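Local coordinates for protein GCN5-related N-acetyltransferase (Kribbella flavida, PDB 4MY0) that binds acetyl-coenzyme A and probably transfers its acetyl group to amine substrates, perhaps aminoglycosides, at residues D70-W75 against R79-G84; V48-F53 against R112-P117; V225-A230 against Y387-F392; V41-E46 against E192-E197; I308-P311 against A315-G318. One frame throughout, in Å; residues are numbered along the deposited sequence.

Contact 1 of 5, residues D70-W75 against R79-G84; sequences DFQQWW and RVPMAG
The carbonyl oxygen of Val-80 is held twice. The backbone nitrogen Gln-73 N donates to Val-80 O at 2.6 Å, and Gln-72 CA makes a CA-H...O contact with the same oxygen. Val-80 N bonds back to Gln-73 O, so this is an antiparallel hydrogen-bonded pair. Phe-71 and Met-82 form the next such pair, through Met-82 N to Phe-71 O at 3.0 Å and a weak return bond. Arg-79 lies over one face of Trp-74. Its CG sits 3.9 Å from the centroid of the six-membered ring, 8° off the normal, a CH-pi contact. Further out, Trp-74 CH2 is 3.6 Å from Arg-79 CZ, over the centre of the guanidinium. Selenomethionine Met-82 bends at chi2 (-96°). Its SE reaches the edge of the Phe-71 ring, a Met-aromatic contact, and its CE rests 3.7 Å from Gln-73 CD. Trp-75 NE1 donates to Gln-73 OE1 at 2.8 Å, while Gln-73 NE2 bonds to Gly-186 O. The strands form a beta hairpin of the first GNAT domain. One of its faces pairs an arginine with an indole; the other buries an amide that has polar partners at both ends.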
# COMPACT_ATOMS: atom_id res chain seq x y z
N ASP C 70 -21.78 8.76 33.25
CA ASP C 70 -21.58 8.77 34.69
C ASP C 70 -20.47 7.79 35.07
O ASP C 70 -20.73 6.69 35.55
CB ASP C 70 -22.88 8.42 35.43
CG ASP C 70 -23.52 7.14 34.90
OD1 ASP C 70 -23.33 6.82 33.70
OD2 ASP C 70 -24.19 6.44 35.70
N PHE C 71 -19.22 8.19 34.84
CA PHE C 71 -18.08 7.31 35.12
C PHE C 71 -17.57 7.53 36.53
O PHE C 71 -17.99 8.45 37.21
CB PHE C 71 -16.91 7.64 34.20
CG PHE C 71 -17.09 7.20 32.77
CD1 PHE C 71 -17.61 5.95 32.47
CD2 PHE C 71 -16.67 8.03 31.74
CE1 PHE C 71 -17.74 5.55 31.14
CE2 PHE C 71 -16.80 7.64 30.41
CZ PHE C 71 -17.34 6.39 30.11
N GLN C 72 -16.64 6.67 36.94
CA GLN C 72 -15.67 7.03 37.97
C GLN C 72 -14.32 6.90 37.28
O GLN C 72 -14.22 6.24 36.24
CB GLN C 72 -15.76 6.12 39.20
CG GLN C 72 -17.16 6.03 39.80
CD GLN C 72 -17.15 5.66 41.26
OE1 GLN C 72 -16.69 6.43 42.10
NE2 GLN C 72 -17.66 4.47 41.58
N GLN C 73 -13.29 7.54 37.83
CA GLN C 73 -11.97 7.44 37.23
C GLN C 73 -10.94 7.23 38.33
O GLN C 73 -10.98 7.89 39.37
CB GLN C 73 -11.63 8.67 36.38
CG GLN C 73 -10.44 8.43 35.43
CD GLN C 73 -10.07 9.67 34.64
OE1 GLN C 73 -10.29 10.79 35.09
NE2 GLN C 73 -9.51 9.47 33.45
N TRP C 74 -10.03 6.29 38.10
CA TRP C 74 -9.01 6.00 39.10
C TRP C 74 -8.00 7.14 39.12
O TRP C 74 -7.55 7.59 38.06
CB TRP C 74 -8.30 4.69 38.76
CG TRP C 74 -9.12 3.46 39.06
CD1 TRP C 74 -9.92 2.76 38.19
CD2 TRP C 74 -9.21 2.79 40.32
NE1 TRP C 74 -10.49 1.69 38.84
CE2 TRP C 74 -10.07 1.68 40.15
CE3 TRP C 74 -8.65 3.02 41.58
CZ2 TRP C 74 -10.39 0.81 41.20
CZ3 TRP C 74 -8.95 2.15 42.62
CH2 TRP C 74 -9.81 1.06 42.42
N TRP C 75 -7.65 7.61 40.32
CA TRP C 75 -6.54 8.55 40.46
C TRP C 75 -5.74 8.21 41.71
O TRP C 75 -6.27 8.28 42.84
CB TRP C 75 -7.03 10.00 40.47
CG TRP C 75 -7.42 10.48 39.09
CD1 TRP C 75 -8.69 10.64 38.61
CD2 TRP C 75 -6.53 10.83 38.02
NE1 TRP C 75 -8.64 11.09 37.31
CE2 TRP C 75 -7.32 11.21 36.92
CE3 TRP C 75 -5.14 10.87 37.89
CZ2 TRP C 75 -6.77 11.62 35.70
CZ3 TRP C 75 -4.59 11.27 36.67
CH2 TRP C 75 -5.41 11.64 35.60
N ARG C 79 -11.05 5.88 43.52
CA ARG C 79 -12.07 6.17 42.50
C ARG C 79 -12.64 7.57 42.65
O ARG C 79 -13.08 7.95 43.73
CB ARG C 79 -13.23 5.17 42.58
CG ARG C 79 -12.85 3.70 42.36
CD ARG C 79 -14.05 2.83 42.67
NE ARG C 79 -13.74 1.41 42.65
CZ ARG C 79 -13.18 0.76 43.67
NH1 ARG C 79 -12.86 1.41 44.78
NH2 ARG C 79 -12.93 -0.54 43.57
N VAL C 80 -12.64 8.34 41.57
CA VAL C 80 -13.15 9.70 41.61
C VAL C 80 -14.30 9.81 40.61
O VAL C 80 -14.14 9.46 39.44
CB VAL C 80 -12.05 10.72 41.21
CG1 VAL C 80 -12.53 12.16 41.43
CG2 VAL C 80 -10.75 10.43 41.98
N PRO C 81 -15.48 10.29 41.07
CA PRO C 81 -16.62 10.44 40.15
C PRO C 81 -16.22 11.35 38.99
O PRO C 81 -15.50 12.34 39.21
CB PRO C 81 -17.70 11.10 41.01
CG PRO C 81 -17.33 10.70 42.46
CD PRO C 81 -15.81 10.72 42.45
N MSE C 82 -16.64 11.02 37.77
CA MSE C 82 -16.11 11.71 36.61
C MSE C 82 -17.15 11.86 35.52
O MSE C 82 -17.89 10.92 35.23
CB MSE C 82 -14.88 10.97 36.08
CG MSE C 82 -14.15 11.72 34.97
SE MSE C 82 -14.72 11.10 33.21
CE MSE C 82 -13.45 9.63 33.10
N ALA C 83 -17.21 13.04 34.91
CA ALA C 83 -18.17 13.27 33.82
C ALA C 83 -17.49 13.04 32.48
O ALA C 83 -16.72 13.88 32.01
CB ALA C 83 -18.71 14.69 33.89
N GLY C 84 -17.79 11.92 31.83
CA GLY C 84 -17.14 11.62 30.56
C GLY C 84 -17.97 12.16 29.40
O GLY C 84 -19.07 11.68 29.14

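Contact 2 of 5, residues V48-F53 against R112-P117; sequences VHDGRF and RDKGMP
Lys-114 reaches across to Asp-50, Gly-51 and Arg-52, and it carries the contact from the 112-117 side. Its CB already points toward the other segment. The chain then runs extended through CG to CD, which passes 3.9 Å from Arg-52 CG. CE comes closer still: Lys-114 CE lies 3.0 Å from Asp-50 O and 3.5 Å from Gly-51 O, and also rests against Arg-52 CG. The two long side chains cross here at about a right angle. A bend at the last torsion (chi4 -54°) then turns the ammonium group onto the carbonyl of Asp-50. Lys-114 NZ donates to Asp-50 O at 2.8 Å, nearly along the C=O axis. A long salt bridge links the same nitrogen to the side chain, with Lys-114 NZ 4.0 Å from Asp-50 OD1. The other carboxylate oxygen is taken by a neighbour in the segment. Arg-52 NH1 meets Asp-50 OD2 at 2.9 Å, in the guanidinium plane and on the anti lone pair. Arg-52 has further partners: NE bonds to Ile-68 O, and NH2 forms salt bridges with Asp-70 and Glu-46. Both segments are helix ends. Gly-51 and Gly-115, each with positive phi, are the C-prime residues of Schellman motifs that close helices 34-49 and 99-113. The carbonyl taken by Lys-114 thus belongs to the first residue after helix 34-49, where the helix end would probably add to its negative character. One aspartate serves two cations here, by its backbone and its carboxylate, and ties two helix ends together.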
# COMPACT_ATOMS: atom_id res chain seq x y z
N VAL C 48 -31.04 10.30 28.56
CA VAL C 48 -32.16 11.25 28.60
C VAL C 48 -32.84 11.22 29.97
O VAL C 48 -33.12 12.27 30.57
CB VAL C 48 -33.19 10.94 27.48
CG1 VAL C 48 -34.59 11.47 27.83
CG2 VAL C 48 -32.72 11.50 26.15
N HIS C 49 -33.07 10.02 30.48
CA HIS C 49 -33.81 9.87 31.71
C HIS C 49 -33.02 10.26 32.96
O HIS C 49 -33.60 10.56 33.99
CB HIS C 49 -34.40 8.46 31.83
CG HIS C 49 -35.52 8.21 30.86
ND1 HIS C 49 -36.37 9.21 30.44
CD2 HIS C 49 -35.92 7.08 30.23
CE1 HIS C 49 -37.25 8.70 29.59
NE2 HIS C 49 -36.99 7.41 29.45
N ASP C 50 -31.69 10.28 32.86
CA ASP C 50 -30.88 10.64 34.03
C ASP C 50 -30.38 12.08 33.96
O ASP C 50 -29.55 12.50 34.77
CB ASP C 50 -29.71 9.65 34.21
CG ASP C 50 -29.14 9.67 35.64
OD1 ASP C 50 -29.89 9.99 36.60
OD2 ASP C 50 -27.93 9.37 35.79
N GLY C 51 -30.89 12.86 33.00
CA GLY C 51 -30.52 14.26 32.88
C GLY C 51 -29.09 14.44 32.40
O GLY C 51 -28.42 15.42 32.73
N ARG C 52 -28.62 13.49 31.60
CA ARG C 52 -27.25 13.53 31.11
C ARG C 52 -27.16 13.61 29.58
O ARG C 52 -26.18 13.15 28.96
CB ARG C 52 -26.46 12.34 31.67
CG ARG C 52 -26.19 12.42 33.19
CD ARG C 52 -25.96 11.04 33.82
NE ARG C 52 -25.33 10.14 32.87
CZ ARG C 52 -25.68 8.88 32.68
NH1 ARG C 52 -26.64 8.33 33.40
NH2 ARG C 52 -25.04 8.15 31.77
N PHE C 53 -28.18 14.21 28.96
CA PHE C 53 -28.18 14.44 27.51
C PHE C 53 -28.58 15.89 27.24
O PHE C 53 -29.77 16.26 27.34
CB PHE C 53 -29.16 13.48 26.82
CG PHE C 53 -28.74 13.08 25.42
CD1 PHE C 53 -28.96 11.79 24.97
CD2 PHE C 53 -28.13 14.00 24.57
CE1 PHE C 53 -28.57 11.41 23.68
CE2 PHE C 53 -27.74 13.63 23.28
CZ PHE C 53 -27.95 12.32 22.84
N ARG C 112 -21.29 19.63 37.13
CA ARG C 112 -21.08 20.15 38.48
C ARG C 112 -22.31 19.94 39.35
O ARG C 112 -22.18 19.54 40.51
CB ARG C 112 -20.79 21.66 38.46
CG ARG C 112 -19.49 22.07 37.80
CD ARG C 112 -19.36 23.59 37.78
NE ARG C 112 -19.08 24.14 39.10
CZ ARG C 112 -19.98 24.73 39.88
NH1 ARG C 112 -19.63 25.21 41.07
NH2 ARG C 112 -21.25 24.84 39.47
N ASP C 113 -23.49 20.21 38.79
CA ASP C 113 -24.74 20.06 39.53
C ASP C 113 -24.93 18.62 40.02
O ASP C 113 -25.51 18.40 41.08
CB ASP C 113 -25.94 20.48 38.68
CG ASP C 113 -26.03 21.98 38.50
OD1 ASP C 113 -25.35 22.70 39.26
OD2 ASP C 113 -26.78 22.43 37.60
N LYS C 114 -24.43 17.67 39.24
CA LYS C 114 -24.53 16.25 39.58
C LYS C 114 -23.40 15.73 40.48
O LYS C 114 -23.30 14.53 40.71
CB LYS C 114 -24.61 15.41 38.29
CG LYS C 114 -26.03 15.18 37.83
CD LYS C 114 -26.09 14.61 36.43
CE LYS C 114 -27.54 14.42 36.01
NZ LYS C 114 -28.30 13.61 37.00
N GLY C 115 -22.56 16.62 40.97
CA GLY C 115 -21.54 16.24 41.94
C GLY C 115 -20.27 15.63 41.39
O GLY C 115 -19.49 15.05 42.15
N MSE C 116 -20.02 15.75 40.09
CA MSE C 116 -18.78 15.21 39.55
C MSE C 116 -17.68 16.27 39.60
O MSE C 116 -17.79 17.34 38.99
CB MSE C 116 -18.99 14.64 38.13
CG MSE C 116 -19.98 13.45 38.13
SE MSE C 116 -20.96 13.28 36.45
CE MSE C 116 -22.25 11.90 36.96
N PRO C 117 -16.60 15.99 40.34
CA PRO C 117 -15.54 16.98 40.52
C PRO C 117 -14.54 17.05 39.35
O PRO C 117 -13.72 17.97 39.30
CB PRO C 117 -14.83 16.50 41.79
CG PRO C 117 -14.99 14.98 41.73
CD PRO C 117 -16.37 14.76 41.13

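Contact 3 of 5, residues V225-A230 against Y387-F392; sequences VDELVA and YMLDYF
Glu-227 and Leu-389 meet with their side chains at about a right angle. Glu-227 runs extended, with CG anti to the backbone N (chi1 -177°). This lays its aliphatic part out as a rod, and one leucine methyl comes against it from across. Leu-389 CD1 is 3.6 Å from Glu-227 CG. The same methyl lies 3.7 Å from Glu-227 CD and 3.7 Å from Glu-227 OE2, so it rests along the chain from CG to one carboxylate oxygen. The other methyl, Leu-389 CD2, lies at the edge of the Tyr-387 ring, in its plane. The leucine is therefore held between a residue of the other segment and a residue of its own. Its CB approaches the backbone as well, with Leu-389 CB 3.8 Å from Asp-226 O. No direct hydrogen bond crosses the contact. A water joins the two backbones instead, donating to Asp-226 O at 2.6 Å and to Leu-389 O at 2.9 Å. Leu-389 O also accepts from Arg-140 NE. The chain turns a corner at Asp-226, whose carboxylate is bonded to Gln-224 NE2. Asp-226 and Glu-227 both face Val-215, on the partner strand 212-219, which makes a classic beta bulge. The bulge belongs to the second GNAT region. The other segment is the C-terminal tail, in the loop after helix 371-380; it ends at Phe-392, packed on Phe-71 of the first GNAT domain. A C-terminal tail threaded back among the GNAT units is consistent with the organisation of Eis-like acetyltransferases.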
# COMPACT_ATOMS: atom_id res chain seq x y z
N VAL C 225 -6.88 -7.57 22.50
CA VAL C 225 -7.18 -7.68 23.92
C VAL C 225 -7.72 -6.34 24.41
O VAL C 225 -7.05 -5.32 24.28
CB VAL C 225 -5.92 -8.09 24.70
CG1 VAL C 225 -6.16 -8.01 26.21
CG2 VAL C 225 -5.48 -9.50 24.28
N ASP C 226 -8.96 -6.33 24.91
CA ASP C 226 -9.56 -5.10 25.46
C ASP C 226 -9.01 -4.85 26.86
O ASP C 226 -8.84 -3.70 27.27
CB ASP C 226 -11.09 -5.21 25.55
CG ASP C 226 -11.78 -5.13 24.20
OD1 ASP C 226 -11.16 -4.65 23.22
OD2 ASP C 226 -12.96 -5.55 24.14
N GLU C 227 -8.79 -5.93 27.60
CA GLU C 227 -8.32 -5.80 28.97
C GLU C 227 -7.80 -7.13 29.49
O GLU C 227 -8.44 -8.17 29.28
CB GLU C 227 -9.43 -5.26 29.89
CG GLU C 227 -8.96 -5.05 31.33
CD GLU C 227 -10.00 -4.35 32.22
OE1 GLU C 227 -11.21 -4.41 31.90
OE2 GLU C 227 -9.60 -3.75 33.26
N LEU C 228 -6.65 -7.09 30.16
CA LEU C 228 -6.13 -8.25 30.87
C LEU C 228 -5.69 -7.78 32.24
O LEU C 228 -4.92 -6.83 32.37
CB LEU C 228 -4.94 -8.88 30.13
CG LEU C 228 -4.56 -10.28 30.63
CD1 LEU C 228 -4.01 -11.13 29.47
CD2 LEU C 228 -3.57 -10.19 31.78
N VAL C 229 -6.18 -8.46 33.27
CA VAL C 229 -5.79 -8.18 34.64
C VAL C 229 -5.26 -9.46 35.26
O VAL C 229 -5.89 -10.52 35.15
CB VAL C 229 -6.99 -7.65 35.45
CG1 VAL C 229 -6.68 -7.60 36.95
CG2 VAL C 229 -7.39 -6.27 34.94
N ALA C 230 -4.09 -9.39 35.89
CA ALA C 230 -3.53 -10.58 36.52
C ALA C 230 -2.74 -10.21 37.77
O ALA C 230 -1.88 -9.33 37.73
CB ALA C 230 -2.66 -11.33 35.55
N TYR C 387 -3.43 6.34 32.29
CA TYR C 387 -3.81 5.79 31.00
C TYR C 387 -5.20 5.21 31.13
O TYR C 387 -5.73 5.08 32.24
CB TYR C 387 -2.84 4.70 30.55
CG TYR C 387 -2.94 3.42 31.35
CD1 TYR C 387 -3.65 2.32 30.86
CD2 TYR C 387 -2.35 3.31 32.61
CE1 TYR C 387 -3.75 1.14 31.59
CE2 TYR C 387 -2.46 2.14 33.35
CZ TYR C 387 -3.15 1.06 32.83
OH TYR C 387 -3.26 -0.11 33.56
N MSE C 388 -5.75 4.83 29.99
CA MSE C 388 -7.10 4.34 29.91
C MSE C 388 -7.06 3.20 28.90
O MSE C 388 -6.25 3.23 27.97
CB MSE C 388 -8.00 5.46 29.36
CG MSE C 388 -9.41 5.44 29.85
SE MSE C 388 -10.31 6.97 29.06
CE MSE C 388 -9.88 8.28 30.39
N LEU C 389 -7.93 2.21 29.06
CA LEU C 389 -8.03 1.13 28.08
C LEU C 389 -9.09 1.43 27.04
O LEU C 389 -9.03 0.94 25.91
CB LEU C 389 -8.35 -0.20 28.77
CG LEU C 389 -7.35 -0.52 29.87
CD1 LEU C 389 -7.85 -1.69 30.72
CD2 LEU C 389 -5.95 -0.79 29.29
N ASP C 390 -10.07 2.25 27.42
CA ASP C 390 -11.24 2.46 26.57
C ASP C 390 -11.20 3.79 25.84
O ASP C 390 -10.57 4.75 26.30
CB ASP C 390 -12.53 2.40 27.41
CG ASP C 390 -12.59 1.17 28.30
OD1 ASP C 390 -12.84 0.07 27.78
OD2 ASP C 390 -12.40 1.32 29.53
N TYR C 391 -11.90 3.85 24.71
CA TYR C 391 -12.20 5.10 24.04
C TYR C 391 -13.69 5.35 24.23
O TYR C 391 -14.46 4.39 24.31
CB TYR C 391 -11.89 4.98 22.54
CG TYR C 391 -12.34 6.17 21.74
CD1 TYR C 391 -11.52 7.28 21.61
CD2 TYR C 391 -13.59 6.20 21.14
CE1 TYR C 391 -11.93 8.39 20.88
CE2 TYR C 391 -14.01 7.30 20.41
CZ TYR C 391 -13.17 8.40 20.29
OH TYR C 391 -13.58 9.51 19.57
N PHE C 392 -14.10 6.62 24.31
CA PHE C 392 -15.54 6.96 24.32
C PHE C 392 -15.76 8.31 23.66
O PHE C 392 -14.81 9.09 23.55
CB PHE C 392 -16.11 6.96 25.74
CG PHE C 392 -15.47 7.97 26.67
CD1 PHE C 392 -14.30 7.66 27.35
CD2 PHE C 392 -16.03 9.24 26.84
CE1 PHE C 392 -13.69 8.59 28.20
CE2 PHE C 392 -15.43 10.18 27.69
CZ PHE C 392 -14.26 9.85 28.37
OXT PHE C 392 -16.88 8.63 23.23
O HOH W 1 -9.96 -1.76 25.98

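Contact 4 of 5, residues V41-E46 against E192-E197; sequences VRDAVE and ESKIAE
Lys-194 NZ donates to Asp-43 OD1 in a salt bridge of 2.5 Å. The distance is short for such a pair, and its exact value should not be pressed. The carboxylate oxygen is met nearly end-on. A second carboxylate, one turn further along helix 34-49, takes part more loosely: Lys-194 NZ forms a salt bridge with Glu-46 OE2 at 3.6 Å. One ammonium group thus lies between two acids on the same side of the helix. Lys-194 gets there through a bend at chi2 (82°), after which its chain runs straight to NZ. Glu-46 is bent at chi2 too, and its OE1 goes to Arg-52 NH2, so this acid is shared between two cations. Glu-197 adds more negative charge, with Glu-197 OE1 4.9 Å from Asp-43 OD1. The two like charges are not in contact, and the lysine between the helices probably eases their repulsion. With an alanine at Asp-43, Lys-194 would probably keep only the longer bridge to Glu-46, and its end would be likely to turn more freely. Packing adds little. Lys-194 CE lies 3.6 Å from Asp-43 OD1, while Asp-43 CA and Lys-194 CA stand 10.5 Å apart, so the helices are spanned by side chains alone. Each helix packs elsewhere: Ala-44 and Val-45 on Leu-18 of helix 18-26, and Ile-195 on Leu-172 of helix 168-182. The result is a salt-bridge network at the surface, joining a helix of the first GNAT domain to one of the second.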
# COMPACT_ATOMS: atom_id res chain seq x y z
N VAL C 41 -30.16 4.42 20.03
CA VAL C 41 -31.40 4.92 20.62
C VAL C 41 -31.62 4.37 22.03
O VAL C 41 -31.90 5.12 22.97
CB VAL C 41 -32.61 4.59 19.75
CG1 VAL C 41 -33.89 5.05 20.41
CG2 VAL C 41 -32.45 5.23 18.39
N ARG C 42 -31.49 3.05 22.16
CA ARG C 42 -31.65 2.40 23.46
C ARG C 42 -30.65 2.95 24.47
O ARG C 42 -31.01 3.23 25.62
CB ARG C 42 -31.50 0.88 23.31
CG ARG C 42 -31.66 0.11 24.62
CD ARG C 42 -31.46 -1.39 24.43
NE ARG C 42 -30.09 -1.74 24.05
CZ ARG C 42 -29.75 -2.27 22.87
NH1 ARG C 42 -30.68 -2.51 21.96
NH2 ARG C 42 -28.48 -2.55 22.61
N ASP C 43 -29.40 3.13 24.05
CA ASP C 43 -28.39 3.73 24.91
C ASP C 43 -28.71 5.19 25.24
O ASP C 43 -28.52 5.64 26.37
CB ASP C 43 -27.00 3.62 24.28
CG ASP C 43 -26.28 2.34 24.66
OD1 ASP C 43 -25.58 2.34 25.71
OD2 ASP C 43 -26.40 1.33 23.93
N ALA C 44 -29.21 5.92 24.25
CA ALA C 44 -29.49 7.36 24.43
C ALA C 44 -30.59 7.62 25.47
O ALA C 44 -30.52 8.58 26.24
CB ALA C 44 -29.85 7.99 23.08
N VAL C 45 -31.61 6.76 25.49
CA VAL C 45 -32.74 6.90 26.42
C VAL C 45 -32.29 6.95 27.89
O VAL C 45 -32.76 7.79 28.66
CB VAL C 45 -33.80 5.80 26.19
CG1 VAL C 45 -34.80 5.75 27.33
CG2 VAL C 45 -34.52 6.04 24.86
N GLU C 46 -31.37 6.05 28.25
CA GLU C 46 -30.74 6.03 29.57
C GLU C 46 -30.20 7.43 29.92
O GLU C 46 -30.49 7.96 30.99
CB GLU C 46 -29.61 4.98 29.60
CG GLU C 46 -28.47 5.23 30.60
CD GLU C 46 -27.06 5.00 30.01
OE1 GLU C 46 -26.06 5.40 30.66
OE2 GLU C 46 -26.95 4.44 28.89
N GLU C 192 -21.62 -1.75 36.89
CA GLU C 192 -21.65 -3.21 36.81
C GLU C 192 -22.55 -3.69 35.67
O GLU C 192 -22.25 -4.69 35.01
CB GLU C 192 -22.12 -3.82 38.13
CG GLU C 192 -22.35 -5.34 38.08
CD GLU C 192 -22.61 -5.94 39.45
OE1 GLU C 192 -23.41 -6.91 39.54
OE2 GLU C 192 -22.01 -5.47 40.44
N SER C 193 -23.65 -2.97 35.45
CA SER C 193 -24.60 -3.29 34.39
C SER C 193 -23.94 -3.23 33.01
O SER C 193 -24.14 -4.12 32.17
CB SER C 193 -25.79 -2.31 34.43
OG SER C 193 -25.44 -1.05 33.89
N LYS C 194 -23.16 -2.17 32.78
CA LYS C 194 -22.51 -1.95 31.49
C LYS C 194 -21.43 -3.01 31.24
O LYS C 194 -21.22 -3.44 30.10
CB LYS C 194 -21.90 -0.55 31.44
CG LYS C 194 -21.91 0.07 30.05
CD LYS C 194 -23.26 0.69 29.71
CE LYS C 194 -23.33 1.11 28.25
NZ LYS C 194 -24.52 1.97 27.97
N ILE C 195 -20.77 -3.45 32.31
CA ILE C 195 -19.78 -4.51 32.21
C ILE C 195 -20.44 -5.84 31.86
O ILE C 195 -19.93 -6.61 31.06
CB ILE C 195 -18.98 -4.62 33.51
CG1 ILE C 195 -17.97 -3.47 33.58
CG2 ILE C 195 -18.28 -6.00 33.62
CD1 ILE C 195 -17.48 -3.17 34.94
N ALA C 196 -21.60 -6.09 32.46
CA ALA C 196 -22.40 -7.27 32.12
C ALA C 196 -22.78 -7.31 30.63
O ALA C 196 -22.74 -8.37 30.00
CB ALA C 196 -23.64 -7.35 33.02
N GLU C 197 -23.15 -6.15 30.08
CA GLU C 197 -23.49 -6.05 28.65
C GLU C 197 -22.29 -6.46 27.81
O GLU C 197 -22.41 -7.18 26.82
CB GLU C 197 -23.90 -4.61 28.29
CG GLU C 197 -25.14 -4.10 29.03
CD GLU C 197 -25.56 -2.69 28.60
OE1 GLU C 197 -25.05 -2.20 27.56
OE2 GLU C 197 -26.39 -2.07 29.30

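Contact 5 of 5, residues I308-P311 against A315-G318; sequences IDDP and AQSG
Backbone bonds come first. Ile-308 and Gly-318 form an antiparallel hydrogen-bonded pair. Ile-308 N donates to Gly-318 O at 2.9 Å, and Gly-318 N donates to Ile-308 O at 2.8 Å, both nearly straight. Ser-317 CA makes a CA-H...O contact with the same Ile-308 O. A side chain then takes over from the backbone: Asp-310 N donates to Ser-317 OG at 2.8 Å. The hydroxyl is placed by a chi1 of -66°, beside its own backbone N. These links close the loop end of a beta hairpin, strands 302-309 and 318-325, in the sterol-carrier-like domain. The connection includes a short 3-10 segment at Ala-315 and Gln-316.

Among side chains, Gln-316 NE2 donates to Asp-310 OD1 at 2.9 Å. The oxygen lies in the amide plane and uses its anti lone pair, while the amide and carboxylate planes stand 64° apart. Asp-310 OD2 forms a salt bridge with Arg-283, so the buried carboxylate has a partner at each oxygen. An alanine at Asp-310 would probably leave the guanidinium of Arg-283 without this counter-charge and the Gln-316 amide, which also bonds weakly to Leu-284 O, less firmly held.

Van der Waals contact falls to Ile-308, whose CG2 lies 3.5 Å from Gln-316 O and whose CD1 rests near the same oxygen. That carbonyl also accepts from Trp-320 NE1. On the same side Ile-308 and Gln-316 both pack on Leu-348 of helix 345-352.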
# COMPACT_ATOMS: atom_id res chain seq x y z
N ILE C 308 -5.39 29.81 41.71
CA ILE C 308 -6.15 29.29 40.58
C ILE C 308 -6.95 30.40 39.90
O ILE C 308 -7.74 31.10 40.54
CB ILE C 308 -7.13 28.18 41.03
CG1 ILE C 308 -6.37 26.96 41.57
CG2 ILE C 308 -8.05 27.77 39.88
CD1 ILE C 308 -7.28 25.90 42.21
N ASP C 309 -6.72 30.57 38.61
CA ASP C 309 -7.46 31.53 37.79
C ASP C 309 -8.41 30.75 36.87
O ASP C 309 -8.01 30.38 35.76
CB ASP C 309 -6.46 32.34 36.96
CG ASP C 309 -7.12 33.29 35.98
OD1 ASP C 309 -6.50 33.62 34.95
OD2 ASP C 309 -8.27 33.71 36.24
N ASP C 310 -9.64 30.48 37.32
CA ASP C 310 -10.59 29.73 36.49
C ASP C 310 -11.94 30.44 36.41
O ASP C 310 -12.85 30.18 37.20
CB ASP C 310 -10.77 28.28 36.99
CG ASP C 310 -11.71 27.44 36.10
OD1 ASP C 310 -12.07 26.32 36.54
OD2 ASP C 310 -12.08 27.90 34.99
N PRO C 311 -12.06 31.36 35.44
CA PRO C 311 -13.31 32.12 35.32
C PRO C 311 -14.44 31.25 34.77
O PRO C 311 -15.60 31.64 34.85
CB PRO C 311 -12.94 33.24 34.34
CG PRO C 311 -11.82 32.66 33.51
CD PRO C 311 -11.06 31.74 34.43
N ALA C 315 -16.09 29.29 41.51
CA ALA C 315 -15.99 28.68 42.83
C ALA C 315 -14.60 28.05 43.09
O ALA C 315 -14.17 27.95 44.25
CB ALA C 315 -17.10 27.66 43.03
N GLN C 316 -13.92 27.64 42.02
CA GLN C 316 -12.57 27.07 42.11
C GLN C 316 -11.49 28.14 42.19
O GLN C 316 -10.34 27.85 42.53
CB GLN C 316 -12.25 26.23 40.85
CG GLN C 316 -13.02 24.95 40.75
CD GLN C 316 -12.36 23.95 39.84
OE1 GLN C 316 -12.22 22.78 40.20
NE2 GLN C 316 -11.95 24.39 38.64
N SER C 317 -11.84 29.37 41.84
CA SER C 317 -10.81 30.40 41.65
C SER C 317 -10.36 31.03 42.96
O SER C 317 -11.11 31.03 43.94
CB SER C 317 -11.31 31.48 40.70
OG SER C 317 -11.49 30.94 39.40
N GLY C 318 -9.14 31.56 42.96
CA GLY C 318 -8.60 32.18 44.16
C GLY C 318 -7.40 31.42 44.70
O GLY C 318 -6.88 30.50 44.04

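Overall arrangement
Contacts 1, 2 and 4 neighbour one another. Contact 1 is nested along the chain inside the loop closed by contact 2, and contact 2 inside that of contact 4. Arg-52 of contact 2 binds Asp-70 of contact 1 and Glu-46 of contact 4, so one guanidinium joins all three. Contact 3 meets contact 1 where Phe-392 packs on Phe-71 and Gly-84. Contact 5, in the sterol-carrier-like domain, is centred about 22 Å from the centres of contacts 1 and 2 and touches contact 2 through Ala-315 and Arg-112. The bound coenzyme A derivative (AC8) lies about 12 Å from Gly-84 and about 14 Å from the side chain of Pro-311, between nearest atoms.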